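Local coordinates for protein 2-hydroxyisobutanoyl-CoA mutase large subunit (Aquincola tertiaricarbonis, PDB 4R3U) that catalyses, together with its cobalamin-binding small subunit, the interconversion of 2-hydroxyisobutyryl-CoA and (S)-3-hydroxybutyryl-CoA, at residues M161-L170 with L186-R197. Residues are numbered along the deposited sequence; the frame is centred on the assembly and turned at random.
Sequences MEALLADIDL and LLAMYVALGEKR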
loop_
_atom_site.group_PDB
_atom_site.type_symbol
_atom_site.label_atom_id
_atom_site.label_comp_id
_atom_site.label_asym_id
_atom_site.label_seq_id
_atom_site.Cartn_x
_atom_site.Cartn_y
_atom_site.Cartn_z
ATOM N N MET A 161 10.650 -16.100 32.007
ATOM C CA MET A 161 9.397 -15.411 31.662
ATOM C C MET A 161 9.243 -14.099 32.483
ATOM O O MET A 161 8.685 -13.126 31.971
ATOM C CB MET A 161 8.167 -16.324 31.832
ATOM C CG MET A 161 6.903 -15.724 31.230
ATOM S SD MET A 161 5.504 -16.852 31.149
ATOM C CE MET A 161 6.097 -17.984 29.794
ATOM N N GLU A 162 9.760 -14.073 33.723
ATOM C CA GLU A 162 9.734 -12.905 34.589
ATOM C C GLU A 162 10.578 -11.833 33.930
ATOM O O GLU A 162 10.132 -10.686 33.864
ATOM C CB GLU A 162 10.264 -13.253 35.988
ATOM C CG GLU A 162 9.345 -14.202 36.738
ATOM C CD GLU A 162 9.888 -14.875 37.984
ATOM O OE1 GLU A 162 11.122 -14.858 38.199
ATOM O OE2 GLU A 162 9.071 -15.462 38.725
ATOM N N ALA A 163 11.754 -12.227 33.356
ATOM C CA ALA A 163 12.676 -11.350 32.605
ATOM C C ALA A 163 11.998 -10.859 31.350
ATOM O O ALA A 163 12.081 -9.669 31.056
ATOM C CB ALA A 163 13.959 -12.088 32.244
ATOM N N LEU A 164 11.278 -11.763 30.650
ATOM C CA LEU A 164 10.529 -11.494 29.424
ATOM C C LEU A 164 9.440 -10.443 29.577
ATOM O O LEU A 164 9.282 -9.602 28.701
ATOM C CB LEU A 164 9.914 -12.801 28.865
ATOM C CG LEU A 164 9.052 -12.679 27.581
ATOM C CD1 LEU A 164 9.914 -12.520 26.367
ATOM C CD2 LEU A 164 8.146 -13.863 27.413
ATOM N N LEU A 165 8.653 -10.555 30.629
ATOM C CA LEU A 165 7.494 -9.715 30.901
ATOM C C LEU A 165 7.729 -8.702 32.031
ATOM O O LEU A 165 6.774 -8.175 32.597
ATOM C CB LEU A 165 6.252 -10.617 31.163
ATOM C CG LEU A 165 5.754 -11.425 29.941
ATOM C CD1 LEU A 165 4.841 -12.547 30.349
ATOM C CD2 LEU A 165 5.073 -10.508 28.887
ATOM N N ALA A 166 9.007 -8.385 32.305
ATOM C CA ALA A 166 9.399 -7.411 33.317
ATOM C C ALA A 166 8.801 -6.056 32.976
ATOM O O ALA A 166 8.826 -5.653 31.812
ATOM C CB ALA A 166 10.917 -7.314 33.395
ATOM N N ASP A 167 8.217 -5.383 33.986
ATOM C CA ASP A 167 7.581 -4.061 33.866
ATOM C C ASP A 167 6.395 -4.026 32.863
ATOM O O ASP A 167 6.063 -2.962 32.342
ATOM C CB ASP A 167 8.622 -2.942 33.568
ATOM C CG ASP A 167 9.954 -3.099 34.285
ATOM O OD1 ASP A 167 9.982 -2.959 35.542
ATOM O OD2 ASP A 167 10.957 -3.395 33.604
ATOM N N ILE A 168 5.751 -5.185 32.615
ATOM C CA ILE A 168 4.620 -5.285 31.690
ATOM C C ILE A 168 3.377 -5.604 32.476
ATOM O O ILE A 168 3.341 -6.650 33.118
ATOM C CB ILE A 168 4.879 -6.346 30.552
ATOM C CG1 ILE A 168 6.210 -6.091 29.751
ATOM C CG2 ILE A 168 3.643 -6.509 29.645
ATOM C CD1 ILE A 168 6.245 -4.930 28.706
ATOM N N ASP A 169 2.360 -4.719 32.441
ATOM C CA ASP A 169 1.115 -4.945 33.225
ATOM C C ASP A 169 0.247 -5.906 32.458
ATOM O O ASP A 169 -0.437 -5.484 31.538
ATOM C CB ASP A 169 0.358 -3.628 33.506
ATOM C CG ASP A 169 -0.709 -3.724 34.569
ATOM O OD1 ASP A 169 -1.323 -4.803 34.702
ATOM O OD2 ASP A 169 -0.924 -2.723 35.281
ATOM N N LEU A 170 0.279 -7.191 32.827
ATOM C CA LEU A 170 -0.438 -8.254 32.117
ATOM C C LEU A 170 -1.954 -8.127 32.094
ATOM O O LEU A 170 -2.596 -8.686 31.178
ATOM C CB LEU A 170 0.030 -9.677 32.517
ATOM C CG LEU A 170 1.535 -9.930 32.606
ATOM C CD1 LEU A 170 1.817 -11.249 33.292
ATOM C CD2 LEU A 170 2.203 -9.819 31.278
ATOM N N LEU A 186 4.340 -23.185 28.777
ATOM C CA LEU A 186 4.338 -21.722 28.738
ATOM C C LEU A 186 3.077 -21.102 29.304
ATOM O O LEU A 186 3.171 -20.082 29.985
ATOM C CB LEU A 186 4.705 -21.190 27.356
ATOM C CG LEU A 186 6.166 -20.849 27.255
ATOM C CD1 LEU A 186 7.012 -22.071 27.121
ATOM C CD2 LEU A 186 6.413 -19.990 26.123
ATOM N N LEU A 187 1.914 -21.765 29.107
ATOM C CA LEU A 187 0.655 -21.336 29.702
ATOM C C LEU A 187 0.702 -21.510 31.244
ATOM O O LEU A 187 0.208 -20.646 31.977
ATOM C CB LEU A 187 -0.548 -22.087 29.089
ATOM C CG LEU A 187 -1.943 -21.724 29.644
ATOM C CD1 LEU A 187 -2.261 -20.206 29.535
ATOM C CD2 LEU A 187 -3.014 -22.589 29.032
ATOM N N ALA A 188 1.312 -22.608 31.724
ATOM C CA ALA A 188 1.485 -22.869 33.152
ATOM C C ALA A 188 2.362 -21.776 33.768
ATOM O O ALA A 188 2.052 -21.301 34.860
ATOM C CB ALA A 188 2.123 -24.228 33.365
ATOM N N MET A 189 3.421 -21.351 33.047
ATOM C CA MET A 189 4.349 -20.296 33.467
ATOM C C MET A 189 3.667 -18.956 33.520
ATOM O O MET A 189 3.929 -18.180 34.455
ATOM C CB MET A 189 5.563 -20.213 32.541
ATOM C CG MET A 189 6.595 -21.276 32.786
ATOM S SD MET A 189 7.950 -21.167 31.600
ATOM C CE MET A 189 8.846 -22.666 32.001
ATOM N N TYR A 190 2.787 -18.683 32.524
ATOM C CA TYR A 190 2.038 -17.442 32.459
ATOM C C TYR A 190 1.101 -17.313 33.661
ATOM O O TYR A 190 1.070 -16.253 34.308
ATOM C CB TYR A 190 1.274 -17.330 31.128
ATOM C CG TYR A 190 0.823 -15.920 30.800
ATOM C CD1 TYR A 190 1.731 -14.958 30.345
ATOM C CD2 TYR A 190 -0.515 -15.555 30.898
ATOM C CE1 TYR A 190 1.313 -13.665 30.006
ATOM C CE2 TYR A 190 -0.944 -14.262 30.573
ATOM C CZ TYR A 190 -0.029 -13.320 30.126
ATOM O OH TYR A 190 -0.464 -12.053 29.793
ATOM N N VAL A 191 0.371 -18.420 33.977
ATOM C CA VAL A 191 -0.561 -18.508 35.098
ATOM C C VAL A 191 0.192 -18.323 36.412
ATOM O O VAL A 191 -0.208 -17.483 37.221
ATOM C CB VAL A 191 -1.441 -19.795 35.047
ATOM C CG1 VAL A 191 -2.235 -20.003 36.345
ATOM C CG2 VAL A 191 -2.381 -19.750 33.851
ATOM N N ALA A 192 1.309 -19.058 36.595
ATOM C CA ALA A 192 2.190 -18.959 37.760
ATOM C C ALA A 192 2.694 -17.520 37.944
ATOM O O ALA A 192 2.687 -17.030 39.074
ATOM C CB ALA A 192 3.366 -19.910 37.604
ATOM N N LEU A 193 3.071 -16.829 36.839
ATOM C CA LEU A 193 3.532 -15.429 36.855
ATOM C C LEU A 193 2.409 -14.461 37.312
ATOM O O LEU A 193 2.655 -13.600 38.153
ATOM C CB LEU A 193 4.110 -15.012 35.476
ATOM C CG LEU A 193 4.608 -13.555 35.326
ATOM C CD1 LEU A 193 5.796 -13.254 36.223
ATOM C CD2 LEU A 193 4.993 -13.258 33.913
ATOM N N GLY A 194 1.211 -14.640 36.757
ATOM C CA GLY A 194 0.023 -13.858 37.074
ATOM C C GLY A 194 -0.348 -13.959 38.529
ATOM O O GLY A 194 -0.663 -12.944 39.151
ATOM N N GLU A 195 -0.244 -15.183 39.097
ATOM C CA GLU A 195 -0.505 -15.456 40.509
ATOM C C GLU A 195 0.533 -14.751 41.391
ATOM O O GLU A 195 0.157 -14.037 42.330
ATOM C CB GLU A 195 -0.547 -16.973 40.783
ATOM C CG GLU A 195 -1.854 -17.625 40.346
ATOM C CD GLU A 195 -1.951 -19.142 40.397
ATOM O OE1 GLU A 195 -3.076 -19.653 40.608
ATOM O OE2 GLU A 195 -0.924 -19.822 40.170
ATOM N N LYS A 196 1.839 -14.917 41.053
ATOM C CA LYS A 196 2.986 -14.313 41.737
ATOM C C LYS A 196 2.832 -12.784 41.802
ATOM O O LYS A 196 3.159 -12.165 42.807
ATOM C CB LYS A 196 4.287 -14.694 41.006
ATOM C CG LYS A 196 5.541 -14.430 41.819
ATOM C CD LYS A 196 6.724 -15.260 41.368
ATOM C CE LYS A 196 7.962 -14.909 42.162
ATOM N NZ LYS A 196 9.123 -15.747 41.779
ATOM N N ARG A 197 2.300 -12.199 40.736
ATOM C CA ARG A 197 2.106 -10.768 40.590
ATOM C C ARG A 197 0.880 -10.231 41.252
ATOM O O ARG A 197 0.724 -9.015 41.303
ATOM C CB ARG A 197 2.118 -10.385 39.112
ATOM C CG ARG A 197 3.490 -10.462 38.553
ATOM C CD ARG A 197 3.526 -9.539 37.423
ATOM N NE ARG A 197 4.804 -9.587 36.740
ATOM C CZ ARG A 197 5.015 -9.019 35.565
ATOM N NH1 ARG A 197 4.034 -8.368 34.950
ATOM N NH2 ARG A 197 6.210 -9.081 35.001
#
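Arg197 reaches across from segment 186-197 to the turn after helix 158-164. Its guanidinium meets two backbone carbonyls edge-on, both near its plane. The NH2 hydrogen bond to Leu165 O, 2.6 Å, is nearly straight, with an N-H...O angle of 170°. NH2 comes from above the carbonyl plane, while Ile168 N, closing the type II turn, reaches the same oxygen from the opposite face. The NH1 bond to Ile168 O, also 2.6 Å, is more bent; Tyr199 is a further partner of NH1. Cut back to an alanine, this position would probably leave Ile168 O without its arginine donor and take one donor from Leu165 O, so the turn could shift more easily.

Both helices belong to the TIM-barrel region of the mutase. Helix 158-164 and its turn precede strand 175-178 of the parallel sheet, and helix 183-196 follows it; Phe177 and Val175 underlie the contact. Met161 is a knob in the hole formed by Leu186, Met189, Tyr190 and Leu193. With CG anti to the backbone N (chi1 -169°), its chain runs toward the second helix and bends at the thioether, bringing CE 3.6 Å from Met189 CB. Its SD lies at the edge of the Tyr190 ring. Leu165 CD1 meets that edge too, 3.7 Å from Tyr190 CE1. Leu170 and Tyr190 point at each other from opposite directions, with Leu170 CB 3.6 Å from Tyr190 OH. Leu193 CD2 touches Leu165 CD1 and Leu170 CD1. At the more exposed border Lys196 crosses Glu162 at about a right angle, and NZ forms a salt bridge to the syn side of OE2 at 3.1 Å.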